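Local coordinates for protein SSO1986 (Sulfolobus solfataricus, PDB 2X5Q) that belongs to the Cmr7 family and takes part, possibly as a homodimer, in the CMR ribonucleoprotein complex of CRISPR antiviral defence, at residues 78-83 with 187-192. Numbering follows the deposited sequence.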
ATOM      1  N   CYS A  78      -5.308  -4.897  -6.224  1.00 30.99           N
ATOM      2  CA  CYS A  78      -5.756  -6.270  -6.412  1.00 31.11           C
ATOM      3  C   CYS A  78      -4.669  -7.310  -6.039  1.00 29.11           C
ATOM      4  O   CYS A  78      -4.962  -8.512  -5.972  1.00 28.86           O
ATOM      5  CB  CYS A  78      -6.244  -6.480  -7.846  1.00 32.84           C
ATOM      6  SG  CYS A  78      -7.734  -5.465  -8.325  1.00 39.41           S
ATOM      7  N   ASP A  79      -3.433  -6.861  -5.799  1.00 27.63           N
ATOM      8  CA  ASP A  79      -2.399  -7.736  -5.222  1.00 26.61           C
ATOM      9  C   ASP A  79      -2.581  -7.810  -3.718  1.00 25.41           C
ATOM     10  O   ASP A  79      -2.948  -6.808  -3.086  1.00 25.69           O
ATOM     11  CB  ASP A  79      -0.987  -7.226  -5.509  1.00 25.89           C
ATOM     12  CG  ASP A  79      -0.577  -7.379  -6.965  1.00 28.71           C
ATOM     13  OD1 ASP A  79      -1.210  -8.162  -7.715  1.00 29.67           O
ATOM     14  OD2 ASP A  79       0.399  -6.708  -7.355  1.00 27.15           O
ATOM     15  N   TYR A  80      -2.330  -8.991  -3.149  1.00 24.53           N
ATOM     16  CA  TYR A  80      -2.291  -9.150  -1.704  1.00 23.97           C
ATOM     17  C   TYR A  80      -1.427 -10.327  -1.284  1.00 23.60           C
ATOM     18  O   TYR A  80      -1.201 -11.288  -2.050  1.00 23.91           O
ATOM     19  CB  TYR A  80      -3.694  -9.315  -1.089  1.00 23.81           C
ATOM     20  CG  TYR A  80      -4.526 -10.383  -1.754  1.00 25.16           C
ATOM     21  CD1 TYR A  80      -4.379 -11.729  -1.427  1.00 24.64           C
ATOM     22  CD2 TYR A  80      -5.444 -10.049  -2.738  1.00 25.69           C
ATOM     23  CE1 TYR A  80      -5.143 -12.720  -2.061  1.00 25.65           C
ATOM     24  CE2 TYR A  80      -6.204 -11.015  -3.360  1.00 26.40           C
ATOM     25  CZ  TYR A  80      -6.052 -12.348  -3.030  1.00 26.79           C
ATOM     26  OH  TYR A  80      -6.825 -13.283  -3.687  1.00 28.29           O
ATOM     27  N   VAL A  81      -0.968 -10.249  -0.043  1.00 22.64           N
ATOM     28  CA  VAL A  81      -0.385 -11.400   0.631  1.00 21.86           C
ATOM     29  C   VAL A  81      -1.120 -11.486   1.974  1.00 21.83           C
ATOM     30  O   VAL A  81      -1.363 -10.470   2.604  1.00 22.05           O
ATOM     31  CB  VAL A  81       1.132 -11.237   0.817  1.00 21.84           C
ATOM     32  CG1 VAL A  81       1.754 -12.511   1.447  1.00 21.41           C
ATOM     33  CG2 VAL A  81       1.808 -10.899  -0.532  1.00 21.05           C
ATOM     34  N   LYS A  82      -1.504 -12.689   2.380  1.00 22.22           N
ATOM     35  CA  LYS A  82      -2.125 -12.899   3.684  1.00 21.87           C
ATOM     36  C   LYS A  82      -1.136 -13.548   4.648  1.00 22.24           C
ATOM     37  O   LYS A  82      -0.174 -14.206   4.236  1.00 21.68           O
ATOM     38  CB  LYS A  82      -3.369 -13.769   3.545  1.00 23.34           C
ATOM     39  CG  LYS A  82      -4.417 -13.194   2.557  1.00 23.64           C
ATOM     40  CD  LYS A  82      -5.645 -14.064   2.478  1.00 24.70           C
ATOM     41  CE  LYS A  82      -6.215 -14.120   1.074  1.00 25.93           C
ATOM     42  NZ  LYS A  82      -7.456 -14.955   1.039  1.00 27.32           N
ATOM     43  N   GLY A  83      -1.360 -13.317   5.935  1.00 22.16           N
ATOM     44  CA  GLY A  83      -0.537 -13.893   6.971  1.00 22.39           C
ATOM     45  C   GLY A  83      -1.189 -13.782   8.333  1.00 22.68           C
ATOM     46  O   GLY A  83      -2.324 -13.270   8.488  1.00 23.36           O
ATOM     47  N   ASN A 187      -4.300 -17.951  -0.174  1.00 31.37           N
ATOM     48  CA  ASN A 187      -3.884 -17.562  -1.506  1.00 31.55           C
ATOM     49  C   ASN A 187      -3.105 -16.250  -1.398  1.00 29.98           C
ATOM     50  O   ASN A 187      -3.305 -15.469  -0.457  1.00 29.52           O
ATOM     51  CB  ASN A 187      -5.085 -17.353  -2.409  1.00 33.02           C
ATOM     52  CG  ASN A 187      -6.037 -18.507  -2.392  1.00 35.66           C
ATOM     53  OD1 ASN A 187      -5.626 -19.665  -2.373  1.00 39.42           O
ATOM     54  ND2 ASN A 187      -7.333 -18.204  -2.417  1.00 36.08           N
ATOM     55  N   TYR A 188      -2.216 -16.016  -2.352  1.00 29.37           N
ATOM     56  CA  TYR A 188      -1.364 -14.838  -2.339  1.00 27.76           C
ATOM     57  C   TYR A 188      -0.806 -14.554  -3.731  1.00 28.15           C
ATOM     58  O   TYR A 188      -0.946 -15.362  -4.663  1.00 28.12           O
ATOM     59  CB  TYR A 188      -0.221 -14.995  -1.323  1.00 26.99           C
ATOM     60  CG  TYR A 188       0.725 -16.164  -1.595  1.00 27.07           C
ATOM     61  CD1 TYR A 188       1.942 -15.967  -2.221  1.00 28.36           C
ATOM     62  CD2 TYR A 188       0.392 -17.458  -1.223  1.00 27.86           C
ATOM     63  CE1 TYR A 188       2.817 -17.039  -2.480  1.00 28.54           C
ATOM     64  CE2 TYR A 188       1.255 -18.530  -1.461  1.00 28.67           C
ATOM     65  CZ  TYR A 188       2.463 -18.310  -2.093  1.00 29.23           C
ATOM     66  OH  TYR A 188       3.307 -19.359  -2.349  1.00 29.83           O
ATOM     67  N   TYR A 189      -0.214 -13.373  -3.871  1.00 27.48           N
ATOM     68  CA  TYR A 189       0.417 -12.962  -5.118  1.00 27.75           C
ATOM     69  C   TYR A 189       1.922 -12.949  -4.898  1.00 27.38           C
ATOM     70  O   TYR A 189       2.411 -12.362  -3.929  1.00 26.22           O
ATOM     71  CB  TYR A 189      -0.091 -11.587  -5.561  1.00 27.58           C
ATOM     72  CG  TYR A 189      -1.466 -11.657  -6.176  1.00 28.71           C
ATOM     73  CD1 TYR A 189      -1.632 -11.617  -7.550  1.00 28.94           C
ATOM     74  CD2 TYR A 189      -2.605 -11.789  -5.375  1.00 28.64           C
ATOM     75  CE1 TYR A 189      -2.897 -11.700  -8.121  1.00 30.78           C
ATOM     76  CE2 TYR A 189      -3.872 -11.867  -5.943  1.00 30.76           C
ATOM     77  CZ  TYR A 189      -4.002 -11.823  -7.307  1.00 31.03           C
ATOM     78  OH  TYR A 189      -5.232 -11.914  -7.866  1.00 34.31           O
ATOM     79  N   SER A 190       2.646 -13.662  -5.748  1.00 28.34           N
ATOM     80  CA  SER A 190       4.102 -13.644  -5.682  1.00 28.51           C
ATOM     81  C   SER A 190       4.632 -12.921  -6.897  1.00 28.94           C
ATOM     82  O   SER A 190       4.026 -12.961  -7.969  1.00 30.03           O
ATOM     83  CB  SER A 190       4.693 -15.049  -5.585  1.00 29.94           C
ATOM     84  OG  SER A 190       4.699 -15.701  -6.814  1.00 30.81           O
ATOM     85  N   ILE A 191       5.751 -12.240  -6.711  1.00 28.38           N
ATOM     86  CA  ILE A 191       6.357 -11.442  -7.757  1.00 29.38           C
ATOM     87  C   ILE A 191       7.698 -12.064  -8.108  1.00 30.75           C
ATOM     88  O   ILE A 191       8.435 -12.511  -7.224  1.00 30.90           O
ATOM     89  CB  ILE A 191       6.475  -9.959  -7.332  1.00 28.54           C
ATOM     90  CG1 ILE A 191       7.057  -9.103  -8.459  1.00 29.25           C
ATOM     91  CG2 ILE A 191       7.267  -9.807  -6.031  1.00 28.55           C
ATOM     92  CD1 ILE A 191       6.808  -7.614  -8.251  1.00 28.06           C
ATOM     93  N   LYS A 192       7.993 -12.101  -9.400  1.00 32.50           N
ATOM     94  CA  LYS A 192       9.207 -12.720  -9.916  1.00 34.37           C
ATOM     95  C   LYS A 192       9.734 -11.910 -11.100  1.00 35.20           C
ATOM     96  O   LYS A 192       8.953 -11.319 -11.856  1.00 34.31           O
ATOM     97  CB  LYS A 192       8.908 -14.159 -10.351  1.00 35.72           C
ATOM     98  CG  LYS A 192      10.090 -14.861 -10.981  1.00 38.37           C
ATOM     99  CD  LYS A 192       9.773 -16.245 -11.489  1.00 41.09           C
ATOM    100  CE  LYS A 192      10.977 -16.809 -12.255  1.00 44.89           C
ATOM    101  NZ  LYS A 192      12.196 -16.875 -11.371  1.00 46.87           N
TER
HETATM  102  O   HOH W   1      -7.791 -12.663  -6.127  1.00 62.66           O
HETATM  103  O   HOH W   2      -7.814 -15.417  -1.984  1.00 67.08           O
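The first torsions of Y80 and Y189 set their rings against each other. The Y80 ring sits between its own backbone N and carbonyl carbon (chi1 51°). The Y189 ring lies opposite its carbonyl carbon instead (chi1 -77°). The two rings form a T-shaped pair with planes 79° apart. The edge of Y189 points at a face of Y80, and Y189 CE2 lies 3.6 Å from Y80 CE2, nearer the rim than the centre. D79 CA lies over one face of the Y189 ring, off its centre. D79 OD1 comes within 3.5 Å of Y189 CD1, while D79 OD2 bonds T74 and forms a salt bridge to K105 of the second subunit. The backbones share one hydrogen bond, from Y189 N to Y80 O at 2.9 Å. Y188 CA-H also approaches this oxygen. V81 CG1 packs more loosely on Y188 CB. The segments cross well away from antiparallel, and the bond links two different sheets. One sheet contains strand 80-86; the other pairs strand 188-193 with strand 139-144. Two waters link the polar ends. Water 1 joins Y80 OH to Y189 OH, with the longer leg, 3.2 Å, to Y189 OH. Water 2 bonds Y80 OH and accepts from K82 NZ and N187 ND2. K82 NZ also bonds I185 O, just before strand 188-193. The backbone bond and the T-shaped pair thus join the two sheets directly, while the hydroxyls and the K82 and N187 ends are bridged by water. The two waters on Y80 OH probably help fix the direction of that hydroxyl.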